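Local coordinates for SCO family protein (Aquifex aeolicus, PDB 3ME7) that probably binds copper and takes part in electron transfer through a redox-active cysteine pair, as a thioredoxin-fold member of the SCO1/2 family, at residues A[128-133]-A[151-156]; A[139-144]-A[157-162]. One frame throughout, in Å; residues are numbered along the deposited sequence. Where two conformers were deposited one is given.

Contact 1: residues A[128-133]-A[151-156]; sequences NVVVVL and LEFVNA
V132 and A156 make the tighter of the two apolar meetings that seat helix 150-160 on strand 129-133. Methyl CG2 of V132 lies 3.7 Å from A156 CB, where the two backbones come nearest, with their CA atoms 6.5 Å apart. The valine's first torsion (-173°) sets its two methyls to different tasks: CG2, on the backbone N side, meets the alanine methyl, while CG1, beside the carbonyl carbon, lies 3.9 Å from A156 O.

One helical turn earlier the gap is bridged by an aromatic ring. F153 reaches in from the flank of the helix and brings CE2 to 4.1 Å from V130 CG1, an oblique approach in which the two side chains cross at about a right angle. All four residues are buried, and the side chains that meet are apolar, packing by van der Waals contact.

This is helix-on-sheet packing of the thioredoxin-like fold, a late helix laid against the sheet; the V130 side chain is about 10 Å from those of C44 and H126, predicted copper ligands. Around the contact, Y148 packs edge-to-face on F153, L51 of helix 43-52 also touches the F153 side chain, and I32 of strand 31-36 borders V130.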
loop_
_atom_site.group_PDB
_atom_site.type_symbol
_atom_site.label_atom_id
_atom_site.label_comp_id
_atom_site.label_asym_id
_atom_site.label_seq_id
_atom_site.Cartn_x
_atom_site.Cartn_y
_atom_site.Cartn_z
ATOM N N ASN A 128 10.021 -5.148 -4.237
ATOM C CA ASN A 128 9.477 -5.184 -2.878
ATOM C C ASN A 128 9.423 -3.770 -2.357
ATOM O O ASN A 128 10.453 -3.193 -2.042
ATOM C CB ASN A 128 10.360 -6.056 -1.972
ATOM C CG ASN A 128 10.510 -7.476 -2.505
ATOM O OD1 ASN A 128 9.540 -8.104 -2.927
ATOM N ND2 ASN A 128 11.722 -7.978 -2.509
ATOM N N VAL A 129 8.222 -3.206 -2.266
ATOM C CA VAL A 129 8.114 -1.804 -1.925
ATOM C C VAL A 129 6.870 -1.514 -1.094
ATOM O O VAL A 129 5.828 -2.140 -1.283
ATOM C CB VAL A 129 8.138 -0.899 -3.193
ATOM C CG1 VAL A 129 6.898 -1.135 -4.057
ATOM C CG2 VAL A 129 8.267 0.581 -2.787
ATOM N N VAL A 130 7.007 -0.570 -0.157
ATOM C CA VAL A 130 5.871 0.016 0.523
ATOM C C VAL A 130 5.955 1.504 0.241
ATOM O O VAL A 130 7.042 2.087 0.258
ATOM C CB VAL A 130 5.928 -0.297 2.045
ATOM C CG1 VAL A 130 4.924 0.526 2.839
ATOM C CG2 VAL A 130 5.654 -1.775 2.261
ATOM N N VAL A 131 4.815 2.119 -0.069
ATOM C CA VAL A 131 4.798 3.518 -0.472
ATOM C C VAL A 131 4.020 4.280 0.590
ATOM O O VAL A 131 2.968 3.823 1.054
ATOM C CB VAL A 131 4.133 3.735 -1.856
ATOM C CG1 VAL A 131 4.317 5.194 -2.324
ATOM C CG2 VAL A 131 4.708 2.792 -2.914
ATOM N N VAL A 132 4.528 5.457 0.968
ATOM C CA VAL A 132 3.853 6.255 1.983
ATOM C C VAL A 132 3.383 7.566 1.370
ATOM O O VAL A 132 4.183 8.325 0.833
ATOM C CB VAL A 132 4.739 6.503 3.231
ATOM C CG1 VAL A 132 3.889 7.199 4.302
ATOM C CG2 VAL A 132 5.246 5.173 3.783
ATOM N N LEU A 133 2.071 7.801 1.436
ATOM C CA LEU A 133 1.453 9.011 0.899
ATOM C C LEU A 133 1.027 9.994 1.978
ATOM O O LEU A 133 0.661 9.612 3.098
ATOM C CB LEU A 133 0.205 8.662 0.087
ATOM C CG LEU A 133 0.250 7.457 -0.854
ATOM C CD1 LEU A 133 -1.123 7.283 -1.507
ATOM C CD2 LEU A 133 1.306 7.676 -1.894
ATOM N N LEU A 151 12.505 2.765 12.552
ATOM C CA LEU A 151 12.880 4.152 12.299
ATOM C C LEU A 151 12.468 4.608 10.904
ATOM O O LEU A 151 11.939 5.710 10.748
ATOM C CB LEU A 151 14.370 4.404 12.536
ATOM C CG LEU A 151 14.752 5.890 12.535
ATOM C CD1 LEU A 151 13.946 6.649 13.585
ATOM C CD2 LEU A 151 16.249 6.072 12.783
ATOM N N GLU A 152 12.693 3.754 9.911
ATOM C CA GLU A 152 12.349 4.139 8.527
ATOM C C GLU A 152 10.854 4.442 8.358
ATOM O O GLU A 152 10.488 5.340 7.593
ATOM C CB GLU A 152 12.874 3.149 7.472
ATOM C CG GLU A 152 12.294 1.739 7.509
ATOM C CD GLU A 152 13.011 0.779 6.558
ATOM O OE1 GLU A 152 12.875 -0.451 6.765
ATOM O OE2 GLU A 152 13.688 1.255 5.613
ATOM N N PHE A 153 9.997 3.705 9.071
ATOM C CA PHE A 153 8.551 3.956 9.036
ATOM C C PHE A 153 8.159 5.224 9.786
ATOM O O PHE A 153 7.347 6.003 9.284
ATOM C CB PHE A 153 7.755 2.743 9.539
ATOM C CG PHE A 153 7.528 1.725 8.480
ATOM C CD1 PHE A 153 8.526 0.810 8.151
ATOM C CD2 PHE A 153 6.342 1.724 7.770
ATOM C CE1 PHE A 153 8.314 -0.118 7.131
ATOM C CE2 PHE A 153 6.118 0.784 6.738
ATOM C CZ PHE A 153 7.110 -0.118 6.428
ATOM N N VAL A 154 8.736 5.424 10.974
ATOM C CA VAL A 154 8.534 6.685 11.702
ATOM C C VAL A 154 8.896 7.885 10.826
ATOM O O VAL A 154 8.113 8.815 10.692
ATOM C CB VAL A 154 9.311 6.712 13.027
ATOM C CG1 VAL A 154 9.341 8.106 13.619
ATOM C CG2 VAL A 154 8.692 5.728 14.009
ATOM N N ASN A 155 10.066 7.834 10.198
ATOM C CA ASN A 155 10.517 8.923 9.332
ATOM C C ASN A 155 9.561 9.145 8.145
ATOM O O ASN A 155 9.247 10.285 7.795
ATOM C CB ASN A 155 11.952 8.660 8.865
ATOM C CG ASN A 155 12.968 8.716 10.020
ATOM O OD1 ASN A 155 12.643 9.131 11.124
ATOM N ND2 ASN A 155 14.192 8.285 9.759
ATOM N N ALA A 156 9.062 8.058 7.569
ATOM C CA ALA A 156 8.177 8.149 6.409
ATOM C C ALA A 156 6.852 8.804 6.804
ATOM O O ALA A 156 6.349 9.690 6.099
ATOM C CB ALA A 156 7.944 6.749 5.823
#

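Contact 2: residues A[139-144]-A[157-162]; sequences IKDYIY and LRLARG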
loop_
_atom_site.group_PDB
_atom_site.type_symbol
_atom_site.label_atom_id
_atom_site.label_comp_id
_atom_site.label_asym_id
_atom_site.label_seq_id
_atom_site.Cartn_x
_atom_site.Cartn_y
_atom_site.Cartn_z
ATOM N N ILE A 139 3.077 11.274 -2.965
ATOM C CA ILE A 139 4.065 10.250 -2.590
ATOM C C ILE A 139 5.179 10.929 -1.786
ATOM O O ILE A 139 5.870 11.816 -2.300
ATOM C CB ILE A 139 4.638 9.548 -3.831
ATOM C CG1 ILE A 139 3.524 8.779 -4.556
ATOM C CG2 ILE A 139 5.798 8.620 -3.424
ATOM C CD1 ILE A 139 3.864 8.432 -6.024
ATOM N N LYS A 140 5.341 10.511 -0.533
ATOM C CA LYS A 140 6.293 11.161 0.360
ATOM C C LYS A 140 7.500 10.284 0.704
ATOM O O LYS A 140 8.541 10.798 1.084
ATOM C CB LYS A 140 5.601 11.674 1.620
ATOM C CG LYS A 140 4.708 12.911 1.377
ATOM C CD LYS A 140 5.539 14.155 0.964
ATOM C CE LYS A 140 4.671 15.363 0.713
ATOM N NZ LYS A 140 5.406 16.495 0.030
ATOM N N ASP A 141 7.361 8.966 0.576
ATOM C CA ASP A 141 8.500 8.084 0.841
ATOM C C ASP A 141 8.270 6.715 0.228
ATOM O O ASP A 141 7.130 6.285 0.070
ATOM C CB ASP A 141 8.714 7.933 2.362
ATOM C CG ASP A 141 10.177 7.741 2.737
ATOM O OD1 ASP A 141 11.034 7.567 1.836
ATOM O OD2 ASP A 141 10.474 7.771 3.952
ATOM N N TYR A 142 9.373 6.050 -0.140
ATOM C CA TYR A 142 9.363 4.658 -0.552
ATOM C C TYR A 142 10.238 3.885 0.419
ATOM O O TYR A 142 11.347 4.339 0.763
ATOM C CB TYR A 142 9.980 4.501 -1.939
ATOM C CG TYR A 142 9.131 4.982 -3.079
ATOM C CD1 TYR A 142 8.083 4.203 -3.570
ATOM C CD2 TYR A 142 9.380 6.205 -3.694
ATOM C CE1 TYR A 142 7.300 4.628 -4.623
ATOM C CE2 TYR A 142 8.605 6.637 -4.775
ATOM C CZ TYR A 142 7.567 5.836 -5.234
ATOM O OH TYR A 142 6.798 6.256 -6.270
ATOM N N ILE A 143 9.744 2.730 0.853
ATOM C CA ILE A 143 10.472 1.853 1.771
ATOM C C ILE A 143 10.587 0.517 1.061
ATOM O O ILE A 143 9.591 -0.160 0.844
ATOM C CB ILE A 143 9.771 1.699 3.141
ATOM C CG1 ILE A 143 9.656 3.074 3.832
ATOM C CG2 ILE A 143 10.496 0.675 4.032
ATOM C CD1 ILE A 143 8.706 3.087 5.006
ATOM N N TYR A 144 11.813 0.154 0.688
ATOM C CA TYR A 144 12.034 -1.063 -0.093
ATOM C C TYR A 144 12.480 -2.232 0.751
ATOM O O TYR A 144 12.985 -2.058 1.857
ATOM C CB TYR A 144 13.074 -0.813 -1.180
ATOM C CG TYR A 144 12.587 0.151 -2.232
ATOM C CD1 TYR A 144 11.731 -0.278 -3.236
ATOM C CD2 TYR A 144 12.972 1.488 -2.213
ATOM C CE1 TYR A 144 11.262 0.612 -4.214
ATOM C CE2 TYR A 144 12.493 2.387 -3.172
ATOM C CZ TYR A 144 11.643 1.931 -4.160
ATOM O OH TYR A 144 11.154 2.800 -5.131
ATOM N N LEU A 157 6.319 8.403 7.956
ATOM C CA LEU A 157 5.054 8.978 8.434
ATOM C C LEU A 157 5.210 10.453 8.815
ATOM O O LEU A 157 4.309 11.244 8.575
ATOM C CB LEU A 157 4.482 8.182 9.611
ATOM C CG LEU A 157 3.855 6.842 9.231
ATOM C CD1 LEU A 157 3.605 6.055 10.508
ATOM C CD2 LEU A 157 2.554 7.040 8.412
ATOM N N ARG A 158 6.339 10.816 9.413
ATOM C CA ARG A 158 6.626 12.236 9.665
ATOM C C ARG A 158 6.648 13.043 8.360
ATOM O O ARG A 158 6.026 14.113 8.268
ATOM C CB ARG A 158 7.915 12.391 10.463
ATOM C CG ARG A 158 7.732 11.938 11.925
ATOM C CD ARG A 158 9.003 12.124 12.720
ATOM N NE ARG A 158 9.112 13.460 13.328
ATOM C CZ ARG A 158 10.270 14.074 13.553
ATOM N NH1 ARG A 158 11.421 13.510 13.190
ATOM N NH2 ARG A 158 10.284 15.262 14.123
ATOM N N LEU A 159 7.320 12.522 7.336
ATOM C CA LEU A 159 7.299 13.177 6.019
ATOM C C LEU A 159 5.893 13.308 5.458
ATOM O O LEU A 159 5.544 14.341 4.880
ATOM C CB LEU A 159 8.172 12.434 5.016
ATOM C CG LEU A 159 9.682 12.540 5.212
ATOM C CD1 LEU A 159 10.376 11.644 4.222
ATOM C CD2 LEU A 159 10.140 13.980 5.054
ATOM N N ALA A 160 5.099 12.253 5.612
ATOM C CA ALA A 160 3.724 12.250 5.141
ATOM C C ALA A 160 2.913 13.346 5.806
ATOM O O ALA A 160 2.043 13.938 5.168
ATOM C CB ALA A 160 3.077 10.883 5.376
ATOM N N ARG A 161 3.225 13.641 7.074
ATOM C CA ARG A 161 2.497 14.644 7.851
ATOM C C ARG A 161 3.107 16.039 7.716
ATOM O O ARG A 161 2.653 16.985 8.361
ATOM C CB ARG A 161 2.442 14.242 9.333
ATOM C CG ARG A 161 1.672 12.955 9.604
ATOM C CD ARG A 161 1.695 12.563 11.078
ATOM N NE ARG A 161 0.933 11.333 11.282
ATOM C CZ ARG A 161 1.448 10.183 11.705
ATOM N NH1 ARG A 161 2.738 10.089 11.996
ATOM N NH2 ARG A 161 0.664 9.124 11.844
ATOM N N GLY A 162 4.137 16.163 6.882
ATOM C CA GLY A 162 4.867 17.434 6.713
ATOM C C GLY A 162 5.646 17.830 7.961
ATOM O O GLY A 162 5.753 19.023 8.294
#
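K140 and A160 bring the edge strand and the last turn of the helix together, their CA atoms 5.5 Å apart. The van der Waals contact is made by the root of the lysine chain: CG of K140 lies 3.9 Å from A160 CA, and its CB is almost as near. A bend at chi2 (-66°) then carries the chain past the helix end, with CD still beside L159 O, and leads the ammonium away toward Q138, to which NZ makes a weak hydrogen bond. The aliphatic part thus packs against helix backbone while the charge goes elsewhere.

Methyl CD1 of L159 makes that residue's closest approach to the strand, 3.7 Å from K140 O and 3.9 Å from D141 OD2, the aspartate and leucine side chains crossing at a slant. These are apolar-to-polar van der Waals contacts; L159 is exposed and D141 partly so, so this side of the contact lies near the surface.

Within the strand, D141 OD1 accepts a weak, strongly bent bond from Y142 N (3.0 Å, 121° at the hydrogen), while the helix closes in a Schellman motif, with G162 at positive phi and its N bonded to L159 O.

K140 and D141 both face V132 of strand 129-133, forming a classic beta bulge that turns two successive side chains toward the helix. L157 and A160 also touch P30, and I143 farther along the strand packs on F153 and A156.

Read from the N terminus, the chain enters strand 129-133, turns back into the antiparallel edge strand 139-144, and then runs through a loop into helix 150-160. Contact 1 closes the longer excursion, with 17 residues between its segments; contact 2 closes one of 12. Their segments alternate along the sequence, so the two closures cross, and the edge strand lies inside the span of contact 1. Successive parts of one helix thereby reach successive strands of one sheet. V130 N–I143 O and V132 O–K140 N, each 2.8 Å, probably hydrogen-bond the strands, while D141 also packs on A156, joining the two contacts directly.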